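Local coordinates for protein UDP-galactopyranose mutase (Deinococcus radiodurans, PDB 3HDQ) that probably interconverts UDP-galactopyranose and UDP-galactofuranose, and binds flavin-adenine dinucleotide as its cofactor, at residues 140-143 and 144-148; 220-223 and 224-227; 307-310 and 311-314; 348-351 and 352-356. One frame throughout, in Å; residues are numbered along the deposited sequence.

All four contacts are local, each made within a single helix or the few residues around it, and they follow one another along the chain. Contacts 2 and 3 are neighbours, with centres 16 Å apart and nearest atoms about 6 Å apart. Both lie close to the cofactor and substrate: the side chain of Tyr222 in contact 2 is about 6 Å from the FAD, and that of Ile312 in contact 3 about 7 Å from the bound UDP-galactose. Contact 1 lies 45 Å, centre to centre, from contact 2, on helix 139-149, beside the helix that carries substrate-binding residues. Contact 4, on helix 340-355, is 40 Å from contact 3 between centres, across the chain's middle.

Contact 1: 140-143 and 144-148; sequences FQVE and EFFAS
Val142 lays its CG2 methyl over one face of the Phe146 ring, one helical turn further on, in a CH-pi contact 4.2 Å from the ring centroid. The methyl sits off centre toward the rim, nearest CZ and CE2, and the two side chains run side by side in the same direction. With CG2 anti to the backbone N, the branched valine turns this methyl along the helix toward the ring. Both residues are buried, which suits their wholly apolar side chains. Without the ring, as with an alanine here in place of Phe146, the CG2 methyl would probably lose its aromatic cover and a gap open toward Val167 and Leu171 of helix 159-184.

The backbone beneath is regular: Phe146 N donates to Val142 O over 2.8 Å, and Phe145 N to Gln141 O in a nearly straight bond of 168°. Glu144 folds back, its CG only 3.1 Å from Phe140 O, and its side chain crosses that of Gln141 obliquely, OE2 4.0 Å from Gln141 CG. The amide of Gln141 is held by Thr138 N, from which OE1 accepts just before the helix. Polar residues, with Phe140, lie on the solvent side, and Val142, Phe146 and partly Phe145 on the inner one, where all three reach Val129 of helix 126-133. This is the i to i+4 packing of an amphipathic helix, here set against the helix that bears the substrate-binding residues Phe175 and Phe176.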
ATOM      1  N   PHE A 140      28.588  41.359  -4.120  1.00 31.83           N
ATOM      2  CA  PHE A 140      29.250  42.254  -3.174  1.00 38.14           C
ATOM      3  C   PHE A 140      28.378  43.456  -2.816  1.00 32.44           C
ATOM      4  O   PHE A 140      28.395  43.935  -1.686  1.00 43.58           O
ATOM      5  CB  PHE A 140      30.629  42.651  -3.700  1.00 31.18           C
ATOM      6  CG  PHE A 140      31.454  41.465  -4.107  1.00 34.70           C
ATOM      7  CD1 PHE A 140      32.143  40.726  -3.159  1.00 31.32           C
ATOM      8  CD2 PHE A 140      31.482  41.040  -5.427  1.00 32.31           C
ATOM      9  CE1 PHE A 140      32.884  39.609  -3.527  1.00 30.96           C
ATOM     10  CE2 PHE A 140      32.216  39.919  -5.799  1.00 28.32           C
ATOM     11  CZ  PHE A 140      32.918  39.207  -4.850  1.00 32.24           C
ATOM     12  N   GLN A 141      27.567  43.907  -3.760  1.00 34.03           N
ATOM     13  CA  GLN A 141      26.724  45.063  -3.496  1.00 33.36           C
ATOM     14  C   GLN A 141      25.434  44.727  -2.746  1.00 34.46           C
ATOM     15  O   GLN A 141      24.950  45.535  -1.953  1.00 35.73           O
ATOM     16  CB  GLN A 141      26.399  45.795  -4.791  1.00 30.93           C
ATOM     17  CG  GLN A 141      27.590  46.451  -5.425  1.00 34.75           C
ATOM     18  CD  GLN A 141      27.319  46.795  -6.869  1.00 40.39           C
ATOM     19  OE1 GLN A 141      26.613  46.065  -7.571  1.00 35.23           O
ATOM     20  NE2 GLN A 141      27.866  47.906  -7.322  1.00 35.78           N
ATOM     21  N   VAL A 142      24.871  43.551  -2.993  1.00 33.56           N
ATOM     22  CA  VAL A 142      23.602  43.218  -2.357  1.00 36.54           C
ATOM     23  C   VAL A 142      23.760  43.089  -0.833  1.00 33.93           C
ATOM     24  O   VAL A 142      22.835  43.385  -0.079  1.00 33.32           O
ATOM     25  CB  VAL A 142      22.941  41.968  -2.964  1.00 29.83           C
ATOM     26  CG1 VAL A 142      23.641  40.703  -2.486  1.00 32.18           C
ATOM     27  CG2 VAL A 142      21.453  41.947  -2.620  1.00 31.62           C
ATOM     28  N   GLU A 143      24.942  42.682  -0.384  1.00 32.66           N
ATOM     29  CA  GLU A 143      25.222  42.668   1.046  1.00 39.78           C
ATOM     30  C   GLU A 143      25.138  44.079   1.616  1.00 40.75           C
ATOM     31  O   GLU A 143      24.515  44.320   2.659  1.00 41.57           O
ATOM     32  CB  GLU A 143      26.601  42.088   1.319  1.00 42.77           C
ATOM     33  CG  GLU A 143      26.869  41.890   2.789  1.00 49.59           C
ATOM     34  CD  GLU A 143      27.659  40.633   3.055  1.00 59.95           C
ATOM     35  OE1 GLU A 143      28.805  40.540   2.569  1.00 65.79           O
ATOM     36  OE2 GLU A 143      27.128  39.733   3.745  1.00 61.05           O
ATOM     37  N   GLU A 144      25.762  45.017   0.917  1.00 39.24           N
ATOM     38  CA  GLU A 144      25.748  46.405   1.352  1.00 43.75           C
ATOM     39  C   GLU A 144      24.314  46.924   1.301  1.00 39.57           C
ATOM     40  O   GLU A 144      23.847  47.601   2.220  1.00 39.02           O
ATOM     41  CB  GLU A 144      26.693  47.232   0.482  1.00 41.00           C
ATOM     42  CG  GLU A 144      27.949  46.446   0.083  1.00 45.50           C
ATOM     43  CD  GLU A 144      29.019  47.299  -0.582  1.00 65.13           C
ATOM     44  OE1 GLU A 144      29.691  48.080   0.134  1.00 75.51           O
ATOM     45  OE2 GLU A 144      29.202  47.168  -1.818  1.00 57.46           O
ATOM     46  N   PHE A 145      23.610  46.578   0.229  1.00 34.31           N
ATOM     47  CA  PHE A 145      22.199  46.905   0.105  1.00 34.49           C
ATOM     48  C   PHE A 145      21.396  46.398   1.304  1.00 32.64           C
ATOM     49  O   PHE A 145      20.649  47.162   1.909  1.00 34.12           O
ATOM     50  CB  PHE A 145      21.618  46.334  -1.191  1.00 32.49           C
ATOM     51  CG  PHE A 145      20.134  46.528  -1.321  1.00 31.36           C
ATOM     52  CD1 PHE A 145      19.621  47.732  -1.763  1.00 30.57           C
ATOM     53  CD2 PHE A 145      19.255  45.513  -0.980  1.00 28.69           C
ATOM     54  CE1 PHE A 145      18.264  47.923  -1.879  1.00 34.39           C
ATOM     55  CE2 PHE A 145      17.892  45.695  -1.091  1.00 33.35           C
ATOM     56  CZ  PHE A 145      17.392  46.900  -1.547  1.00 29.61           C
ATOM     57  N   PHE A 146      21.544  45.115   1.638  1.00 32.73           N
ATOM     58  CA  PHE A 146      20.842  44.536   2.798  1.00 37.37           C
ATOM     59  C   PHE A 146      21.175  45.311   4.082  1.00 37.21           C
ATOM     60  O   PHE A 146      20.284  45.665   4.860  1.00 35.69           O
ATOM     61  CB  PHE A 146      21.188  43.050   2.986  1.00 29.65           C
ATOM     62  CG  PHE A 146      20.456  42.118   2.050  1.00 33.87           C
ATOM     63  CD1 PHE A 146      19.196  42.443   1.559  1.00 29.10           C
ATOM     64  CD2 PHE A 146      21.017  40.897   1.686  1.00 29.41           C
ATOM     65  CE1 PHE A 146      18.521  41.580   0.706  1.00 27.07           C
ATOM     66  CE2 PHE A 146      20.338  40.021   0.838  1.00 26.07           C
ATOM     67  CZ  PHE A 146      19.093  40.371   0.346  1.00 30.02           C
ATOM     68  N   ALA A 147      22.466  45.563   4.285  1.00 32.05           N
ATOM     69  CA  ALA A 147      22.944  46.366   5.405  1.00 40.64           C
ATOM     70  C   ALA A 147      22.210  47.702   5.503  1.00 37.78           C
ATOM     71  O   ALA A 147      21.874  48.159   6.595  1.00 39.65           O
ATOM     72  CB  ALA A 147      24.451  46.593   5.281  1.00 38.10           C
ATOM     73  N   SER A 148      21.940  48.309   4.351  1.00 38.72           N
ATOM     74  CA  SER A 148      21.347  49.644   4.303  1.00 29.60           C
ATOM     75  C   SER A 148      19.837  49.692   4.586  1.00 39.75           C
ATOM     76  O   SER A 148      19.296  50.769   4.837  1.00 37.91           O
ATOM     77  CB  SER A 148      21.632  50.302   2.948  1.00 35.10           C
ATOM     78  OG  SER A 148      20.611  50.009   1.999  1.00 36.19           O
TER

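Contact 2: 220-223 and 224-227; sequences HGYT and RMFQ
The guanidinium of Arg224 receives His220 CB over one face, off centre toward its rim, with NH1 3.7 Å from that carbon. The imidazole and guanidinium planes are only 6° apart, but the groups are displaced, and NH2 meets the imidazole obliquely. At the edge of the Tyr222 ring lies the Met225 methyl, CE, whereas Tyr222 O lies at the edge of the Phe226 ring, near its plane. These groups surround the start of helix 222-229, with Gly221 as N-cap. At the positive phi of Gly221 (94°), a CB would jam against the carbonyl of His220, so glycine suits the place.

The first torsion of Arg224 (chi1 -69°) brings CG within 3.4 Å of His220 O, and bends at chi2 and chi3 then carry the guanidinium back over His220 CB. Its NH2 forms a salt bridge with Asp74 of the second subunit, joining this helix start to the dimer partner. On the inner side the phenol OH of Tyr222 bonds to His85 O, while Phe226 meets Phe39 edge-to-face beside the FAD site. Thr223 turns OG1 to Asp70 O and its methyl to the amide of Gln227, CG2 lying 3.7 Å from NE2.

The first backbone bond, Met225 N to Gly221 O, is weak and long at 3.5 Å. Just before it, a water bridges the turn, donating to His220 O over 2.8 Å and accepting from Arg224 N over 2.9 Å.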
ATOM      1  N   HIS A 220      11.676   4.680  -5.203  1.00 21.94           N
ATOM      2  CA  HIS A 220      10.302   4.236  -5.425  1.00 20.46           C
ATOM      3  C   HIS A 220       9.323   4.762  -4.389  1.00 22.15           C
ATOM      4  O   HIS A 220       8.252   4.186  -4.172  1.00 20.27           O
ATOM      5  CB  HIS A 220      10.251   2.717  -5.517  1.00 24.22           C
ATOM      6  CG  HIS A 220      11.247   2.152  -6.482  1.00 27.51           C
ATOM      7  ND1 HIS A 220      11.207   2.417  -7.834  1.00 29.34           N
ATOM      8  CD2 HIS A 220      12.318   1.346  -6.289  1.00 22.78           C
ATOM      9  CE1 HIS A 220      12.211   1.801  -8.432  1.00 22.82           C
ATOM     10  NE2 HIS A 220      12.891   1.137  -7.516  1.00 23.61           N
ATOM     11  N   GLY A 221       9.701   5.868  -3.752  1.00 21.09           N
ATOM     12  CA  GLY A 221       8.845   6.528  -2.790  1.00 19.93           C
ATOM     13  C   GLY A 221       9.089   6.099  -1.354  1.00 23.77           C
ATOM     14  O   GLY A 221       9.757   5.102  -1.088  1.00 23.63           O
ATOM     15  N   TYR A 222       8.537   6.868  -0.425  1.00 21.91           N
ATOM     16  CA  TYR A 222       8.690   6.615   1.001  1.00 22.34           C
ATOM     17  C   TYR A 222       8.069   5.299   1.455  1.00 19.67           C
ATOM     18  O   TYR A 222       8.656   4.564   2.240  1.00 21.12           O
ATOM     19  CB  TYR A 222       8.056   7.769   1.795  1.00 26.18           C
ATOM     20  CG  TYR A 222       8.795   9.077   1.625  1.00 24.19           C
ATOM     21  CD1 TYR A 222       8.349  10.043   0.733  1.00 21.47           C
ATOM     22  CD2 TYR A 222       9.957   9.328   2.340  1.00 21.85           C
ATOM     23  CE1 TYR A 222       9.037  11.231   0.576  1.00 24.80           C
ATOM     24  CE2 TYR A 222      10.652  10.504   2.188  1.00 24.50           C
ATOM     25  CZ  TYR A 222      10.193  11.455   1.304  1.00 26.37           C
ATOM     26  OH  TYR A 222      10.897  12.630   1.157  1.00 26.22           O
ATOM     27  N   THR A 223       6.877   5.005   0.964  1.00 21.07           N
ATOM     28  CA  THR A 223       6.141   3.849   1.454  1.00 22.35           C
ATOM     29  C   THR A 223       6.915   2.551   1.241  1.00 22.32           C
ATOM     30  O   THR A 223       7.048   1.736   2.169  1.00 22.37           O
ATOM     31  CB  THR A 223       4.725   3.793   0.856  1.00 24.68           C
ATOM     32  OG1 THR A 223       3.992   4.919   1.338  1.00 23.29           O
ATOM     33  CG2 THR A 223       3.999   2.508   1.258  1.00 22.57           C
ATOM     34  N   ARG A 224       7.439   2.375   0.033  1.00 19.81           N
ATOM     35  CA  ARG A 224       8.339   1.267  -0.256  1.00 23.01           C
ATOM     36  C   ARG A 224       9.506   1.202   0.740  1.00 24.43           C
ATOM     37  O   ARG A 224       9.845   0.131   1.231  1.00 25.38           O
ATOM     38  CB  ARG A 224       8.853   1.364  -1.697  1.00 24.89           C
ATOM     39  CG  ARG A 224       7.757   1.108  -2.726  1.00 24.56           C
ATOM     40  CD  ARG A 224       7.505  -0.378  -2.879  1.00 27.57           C
ATOM     41  NE  ARG A 224       8.740  -1.032  -3.308  1.00 38.32           N
ATOM     42  CZ  ARG A 224       9.158  -1.074  -4.572  1.00 34.47           C
ATOM     43  NH1 ARG A 224       8.430  -0.516  -5.538  1.00 27.56           N
ATOM     44  NH2 ARG A 224      10.302  -1.679  -4.872  1.00 30.73           N
ATOM     45  N   MET A 225      10.105   2.353   1.042  1.00 23.17           N
ATOM     46  CA  MET A 225      11.218   2.427   1.988  1.00 23.26           C
ATOM     47  C   MET A 225      10.762   1.983   3.385  1.00 25.61           C
ATOM     48  O   MET A 225      11.392   1.131   4.019  1.00 22.22           O
ATOM     49  CB  MET A 225      11.785   3.858   2.041  1.00 20.26           C
ATOM     50  CG  MET A 225      12.913   4.059   3.054  1.00 22.62           C
ATOM     51  SD  MET A 225      13.275   5.797   3.355  1.00 27.71           S
ATOM     52  CE  MET A 225      11.908   6.219   4.430  1.00 24.14           C
ATOM     53  N   PHE A 226       9.661   2.564   3.851  1.00 22.02           N
ATOM     54  CA  PHE A 226       9.071   2.167   5.119  1.00 22.03           C
ATOM     55  C   PHE A 226       8.762   0.670   5.190  1.00 25.53           C
ATOM     56  O   PHE A 226       9.040   0.039   6.202  1.00 25.41           O
ATOM     57  CB  PHE A 226       7.831   3.010   5.435  1.00 20.85           C
ATOM     58  CG  PHE A 226       8.163   4.340   6.056  1.00 24.66           C
ATOM     59  CD1 PHE A 226       8.169   5.494   5.299  1.00 24.61           C
ATOM     60  CD2 PHE A 226       8.509   4.427   7.394  1.00 22.22           C
ATOM     61  CE1 PHE A 226       8.495   6.719   5.870  1.00 28.50           C
ATOM     62  CE2 PHE A 226       8.829   5.649   7.974  1.00 24.13           C
ATOM     63  CZ  PHE A 226       8.825   6.797   7.209  1.00 23.80           C
ATOM     64  N   GLN A 227       8.206   0.105   4.122  1.00 22.55           N
ATOM     65  CA  GLN A 227       7.900  -1.324   4.114  1.00 28.24           C
ATOM     66  C   GLN A 227       9.143  -2.164   4.387  1.00 26.01           C
ATOM     67  O   GLN A 227       9.089  -3.100   5.182  1.00 24.41           O
ATOM     68  CB  GLN A 227       7.198  -1.747   2.808  1.00 24.00           C
ATOM     69  CG  GLN A 227       5.721  -1.337   2.782  1.00 28.32           C
ATOM     70  CD  GLN A 227       5.051  -1.440   1.407  1.00 41.10           C
ATOM     71  OE1 GLN A 227       5.683  -1.782   0.406  1.00 36.16           O
ATOM     72  NE2 GLN A 227       3.750  -1.132   1.364  1.00 46.48           N
TER
HETATM   73  O   HOH W   1       6.435   4.163  -2.074  1.00 25.24           O

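Contact 3: 307-310 and 311-314; sequences SEFK and HITG
A carboxylate-imidazole contact joins the end of strand 305-308 to the short helix 309-313: Glu308, the last strand residue, meets His311 in the first turn of the helix. The extended glutamate chain crosses the imidazole obliquely, with CB 3.6 Å from His311 CD2, and brings OE2 to the ring edge. The carboxylate and ring planes stand 67° apart. His311 NE2 lies 3.0 Å from Glu308 OE2, but the N-H is poorly aimed at 121°, making the bond weak. The same NE2 also bonds to Leu290 O, and the carboxylate takes further bonds from Leu289 N, Leu290 N and Thr320 OG1. A buried acid is therefore well supplied with donors. Those two amides and the threonine hydroxyl would probably lose their acceptor if a leucine stood at Glu308, and the imidazole its carboxylate neighbour, though Leu290 O would still hold it.

Strand 305-308, paired with 320-336 in the mixed sheet, passes directly into the helix, where His311 N donates to Glu308 O from above the carbonyl plane. The next carbonyl, Phe309 O, takes Thr313 N in a straighter bond (162°), and Gly314 N reaches Lys310 O over 2.9 Å. Gly314 follows the helix with positive phi, a conformation easiest for glycine.

On the apolar side Ile312 CD1 meets the Phe309 ring obliquely, 4.3 Å from CD2. Ile312 lies close to Ile86 and His109, which bind FAD and substrate respectively. Lys310 leads off elsewhere, bent at chi3, and its NZ is hydrogen-bonded to the carbonyls of Glu287, His317 and Gln319.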
ATOM      1  N   SER A 307       2.085  22.340  -4.896  1.00 23.76           N
ATOM      2  CA  SER A 307       3.221  21.513  -5.249  1.00 21.83           C
ATOM      3  C   SER A 307       2.826  20.523  -6.332  1.00 26.49           C
ATOM      4  O   SER A 307       1.667  20.090  -6.400  1.00 24.06           O
ATOM      5  CB  SER A 307       3.770  20.794  -4.017  1.00 24.66           C
ATOM      6  OG  SER A 307       4.197  21.740  -3.053  1.00 28.21           O
ATOM      7  N   GLU A 308       3.793  20.179  -7.183  1.00 22.10           N
ATOM      8  CA  GLU A 308       3.554  19.277  -8.315  1.00 28.03           C
ATOM      9  C   GLU A 308       4.497  18.093  -8.212  1.00 24.29           C
ATOM     10  O   GLU A 308       5.705  18.224  -8.403  1.00 20.81           O
ATOM     11  CB  GLU A 308       3.757  19.999  -9.650  1.00 24.68           C
ATOM     12  CG  GLU A 308       3.408  19.162 -10.867  1.00 26.10           C
ATOM     13  CD  GLU A 308       3.516  19.947 -12.166  1.00 30.38           C
ATOM     14  OE1 GLU A 308       2.981  19.474 -13.192  1.00 30.46           O
ATOM     15  OE2 GLU A 308       4.140  21.031 -12.155  1.00 24.50           O
ATOM     16  N   PHE A 309       3.926  16.935  -7.910  1.00 22.38           N
ATOM     17  CA  PHE A 309       4.710  15.796  -7.471  1.00 20.13           C
ATOM     18  C   PHE A 309       5.709  15.247  -8.478  1.00 23.09           C
ATOM     19  O   PHE A 309       6.765  14.753  -8.078  1.00 21.87           O
ATOM     20  CB  PHE A 309       3.777  14.708  -6.961  1.00 24.91           C
ATOM     21  CG  PHE A 309       3.090  15.090  -5.690  1.00 24.66           C
ATOM     22  CD1 PHE A 309       1.725  15.311  -5.659  1.00 22.32           C
ATOM     23  CD2 PHE A 309       3.830  15.284  -4.527  1.00 23.36           C
ATOM     24  CE1 PHE A 309       1.100  15.684  -4.482  1.00 24.91           C
ATOM     25  CE2 PHE A 309       3.216  15.669  -3.352  1.00 24.26           C
ATOM     26  CZ  PHE A 309       1.853  15.872  -3.327  1.00 22.59           C
ATOM     27  N   LYS A 310       5.399  15.344  -9.769  1.00 19.35           N
ATOM     28  CA  LYS A 310       6.303  14.798 -10.781  1.00 23.90           C
ATOM     29  C   LYS A 310       7.668  15.494 -10.762  1.00 25.56           C
ATOM     30  O   LYS A 310       8.681  14.875 -11.091  1.00 26.10           O
ATOM     31  CB  LYS A 310       5.680  14.840 -12.178  1.00 24.78           C
ATOM     32  CG  LYS A 310       4.611  13.776 -12.424  1.00 27.42           C
ATOM     33  CD  LYS A 310       3.740  14.137 -13.636  1.00 29.44           C
ATOM     34  CE  LYS A 310       4.474  13.945 -14.959  1.00 31.08           C
ATOM     35  NZ  LYS A 310       3.641  14.392 -16.115  1.00 23.70           N
ATOM     36  N   HIS A 311       7.704  16.764 -10.356  1.00 25.14           N
ATOM     37  CA  HIS A 311       8.986  17.453 -10.214  1.00 27.55           C
ATOM     38  C   HIS A 311       9.801  16.740  -9.138  1.00 28.02           C
ATOM     39  O   HIS A 311      11.020  16.613  -9.239  1.00 26.98           O
ATOM     40  CB  HIS A 311       8.801  18.920  -9.793  1.00 26.85           C
ATOM     41  CG  HIS A 311       8.297  19.826 -10.877  1.00 29.29           C
ATOM     42  ND1 HIS A 311       9.128  20.402 -11.814  1.00 33.54           N
ATOM     43  CD2 HIS A 311       7.052  20.288 -11.145  1.00 26.85           C
ATOM     44  CE1 HIS A 311       8.415  21.165 -12.623  1.00 28.01           C
ATOM     45  NE2 HIS A 311       7.151  21.109 -12.241  1.00 28.34           N
ATOM     46  N   ILE A 312       9.109  16.295  -8.093  1.00 22.44           N
ATOM     47  CA  ILE A 312       9.769  15.758  -6.910  1.00 24.10           C
ATOM     48  C   ILE A 312      10.113  14.275  -7.065  1.00 22.85           C
ATOM     49  O   ILE A 312      11.189  13.837  -6.672  1.00 23.21           O
ATOM     50  CB  ILE A 312       8.909  15.989  -5.647  1.00 23.86           C
ATOM     51  CG1 ILE A 312       8.639  17.492  -5.459  1.00 26.02           C
ATOM     52  CG2 ILE A 312       9.599  15.410  -4.436  1.00 27.55           C
ATOM     53  CD1 ILE A 312       7.299  17.832  -4.743  1.00 21.16           C
ATOM     54  N   THR A 313       9.205  13.513  -7.663  1.00 21.43           N
ATOM     55  CA  THR A 313       9.405  12.076  -7.831  1.00 27.12           C
ATOM     56  C   THR A 313      10.187  11.722  -9.094  1.00 25.41           C
ATOM     57  O   THR A 313      10.764  10.648  -9.192  1.00 25.57           O
ATOM     58  CB  THR A 313       8.057  11.332  -7.914  1.00 22.01           C
ATOM     59  OG1 THR A 313       7.368  11.739  -9.103  1.00 20.38           O
ATOM     60  CG2 THR A 313       7.195  11.654  -6.695  1.00 19.80           C
ATOM     61  N   GLY A 314      10.196  12.623 -10.064  1.00 27.05           N
ATOM     62  CA  GLY A 314      10.753  12.295 -11.363  1.00 29.24           C
ATOM     63  C   GLY A 314       9.880  11.339 -12.176  1.00 27.29           C
ATOM     64  O   GLY A 314      10.277  10.913 -13.245  1.00 24.39           O
TER

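Contact 4: 348-351 and 352-356; sequences KYEA and LADAA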
ATOM      1  N   LYS A 348       5.766  21.805  30.908  1.00 36.00           N
ATOM      2  CA  LYS A 348       4.996  21.117  31.936  1.00 40.49           C
ATOM      3  C   LYS A 348       4.706  19.672  31.527  1.00 42.29           C
ATOM      4  O   LYS A 348       4.770  18.759  32.355  1.00 39.92           O
ATOM      5  CB  LYS A 348       3.679  21.855  32.196  1.00 34.75           C
ATOM      6  CG  LYS A 348       3.836  23.358  32.345  1.00 39.55           C
ATOM      7  CD  LYS A 348       3.908  23.776  33.794  1.00 46.37           C
ATOM      8  CE  LYS A 348       2.536  23.636  34.421  1.00 47.14           C
ATOM      9  NZ  LYS A 348       1.507  24.079  33.437  1.00 49.49           N
ATOM     10  N   TYR A 349       4.369  19.472  30.255  1.00 30.96           N
ATOM     11  CA  TYR A 349       4.080  18.129  29.756  1.00 34.28           C
ATOM     12  C   TYR A 349       5.350  17.310  29.718  1.00 30.86           C
ATOM     13  O   TYR A 349       5.331  16.100  29.947  1.00 33.59           O
ATOM     14  CB  TYR A 349       3.429  18.178  28.372  1.00 31.76           C
ATOM     15  CG  TYR A 349       1.946  18.477  28.419  1.00 30.46           C
ATOM     16  CD1 TYR A 349       1.430  19.656  27.888  1.00 31.84           C
ATOM     17  CD2 TYR A 349       1.061  17.581  29.004  1.00 27.20           C
ATOM     18  CE1 TYR A 349       0.067  19.926  27.930  1.00 33.38           C
ATOM     19  CE2 TYR A 349      -0.300  17.838  29.048  1.00 29.94           C
ATOM     20  CZ  TYR A 349      -0.793  19.009  28.518  1.00 30.97           C
ATOM     21  OH  TYR A 349      -2.145  19.257  28.577  1.00 33.04           O
ATOM     22  N   GLU A 350       6.453  17.993  29.441  1.00 28.30           N
ATOM     23  CA  GLU A 350       7.769  17.383  29.366  1.00 32.98           C
ATOM     24  C   GLU A 350       8.216  16.827  30.716  1.00 38.75           C
ATOM     25  O   GLU A 350       8.877  15.789  30.776  1.00 38.34           O
ATOM     26  CB  GLU A 350       8.778  18.408  28.850  1.00 30.00           C
ATOM     27  CG  GLU A 350      10.210  17.901  28.759  1.00 35.75           C
ATOM     28  CD  GLU A 350      11.162  18.944  28.167  1.00 42.60           C
ATOM     29  OE1 GLU A 350      12.141  18.549  27.501  1.00 41.91           O
ATOM     30  OE2 GLU A 350      10.924  20.158  28.355  1.00 41.78           O
ATOM     31  N   ALA A 351       7.868  17.526  31.796  1.00 34.34           N
ATOM     32  CA  ALA A 351       8.177  17.049  33.142  1.00 36.61           C
ATOM     33  C   ALA A 351       7.403  15.771  33.416  1.00 31.87           C
ATOM     34  O   ALA A 351       7.929  14.840  34.018  1.00 35.85           O
ATOM     35  CB  ALA A 351       7.840  18.106  34.188  1.00 34.82           C
ATOM     36  N   LEU A 352       6.153  15.733  32.972  1.00 33.87           N
ATOM     37  CA  LEU A 352       5.353  14.514  33.063  1.00 32.48           C
ATOM     38  C   LEU A 352       5.995  13.394  32.244  1.00 36.26           C
ATOM     39  O   LEU A 352       6.177  12.285  32.738  1.00 40.90           O
ATOM     40  CB  LEU A 352       3.917  14.762  32.593  1.00 27.83           C
ATOM     41  CG  LEU A 352       3.035  15.547  33.554  1.00 40.18           C
ATOM     42  CD1 LEU A 352       1.620  15.653  33.007  1.00 33.15           C
ATOM     43  CD2 LEU A 352       3.042  14.891  34.941  1.00 37.70           C
ATOM     44  N   ALA A 353       6.355  13.699  30.998  1.00 34.76           N
ATOM     45  CA  ALA A 353       7.002  12.721  30.128  1.00 33.93           C
ATOM     46  C   ALA A 353       8.246  12.131  30.777  1.00 37.69           C
ATOM     47  O   ALA A 353       8.376  10.915  30.869  1.00 39.79           O
ATOM     48  CB  ALA A 353       7.350  13.343  28.766  1.00 27.47           C
ATOM     49  N   ASP A 354       9.160  13.001  31.206  1.00 38.51           N
ATOM     50  CA  ASP A 354      10.441  12.575  31.773  1.00 44.45           C
ATOM     51  C   ASP A 354      10.232  11.676  32.982  1.00 47.01           C
ATOM     52  O   ASP A 354      11.104  10.873  33.336  1.00 45.34           O
ATOM     53  CB  ASP A 354      11.283  13.784  32.206  1.00 47.38           C
ATOM     54  CG  ASP A 354      11.819  14.596  31.025  1.00 52.84           C
ATOM     55  OD1 ASP A 354      12.249  15.745  31.260  1.00 49.35           O
ATOM     56  OD2 ASP A 354      11.815  14.098  29.872  1.00 48.37           O
ATOM     57  N   ALA A 355       9.078  11.824  33.621  1.00 35.00           N
ATOM     58  CA  ALA A 355       8.802  11.081  34.836  1.00 43.60           C
ATOM     59  C   ALA A 355       8.085   9.761  34.553  1.00 45.89           C
ATOM     60  O   ALA A 355       8.128   8.846  35.370  1.00 49.15           O
ATOM     61  CB  ALA A 355       7.990  11.933  35.795  1.00 37.54           C
ATOM     62  N   ALA A 356       7.419   9.662  33.403  1.00 42.54           N
ATOM     63  CA  ALA A 356       6.683   8.446  33.072  1.00 41.19           C
ATOM     64  C   ALA A 356       7.653   7.274  32.994  1.00 45.23           C
ATOM     65  O   ALA A 356       8.584   7.257  32.182  1.00 42.34           O
ATOM     66  CB  ALA A 356       5.916   8.608  31.777  1.00 37.81           C
TER
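Leu352 CD1 comes to the Tyr349 ring at an oblique angle, 4.5 Å from CD2, in a loose apolar touch between residues three apart on helix 340-355. With CG anti to its own carbonyl carbon (chi1 -74°), the leucine leans back toward the preceding turn. On another side of the helix, Glu350 and Asp354 lie side by side and point the same way, the aliphatic CG of the glutamate 3.9 Å from Asp354 OD1. Their carboxylate planes are turned 50° apart.

The helix backbone sets these positions. Ala353 N donates to Tyr349 O over 2.8 Å, and Asp354 N to Glu350 O in a bond of the same length that is nearly straight (169°). The bonds from Leu352 N to Lys348 O and from Ala355 N to Ala351 O are weak. Ala353 is a small residue in a buried place.

Farther out, the phenol OH of Tyr349 is fixed by Gly270 O and Tyr269 N, and its ring meets that of Tyr269 edge-to-face. Lys348 adds a cation-pi contact to Tyr269, while Leu352 packs on Phe265 and Cys268. The tyrosine suits a place where an apolar ring must be buried and its hydroxyl still bonded, and it fastens the helix to the loop around Phe265 to Gly270.

The acidic pair differs in character: Glu350 OE1 and Asp354 OD1 stand 4.7 Å apart with like charges. The partial negative charge toward the helix C-terminus is probably unfavourable for Asp354 as well. Asp354 is exposed and Glu350 partly so, and water probably moderates their repulsion.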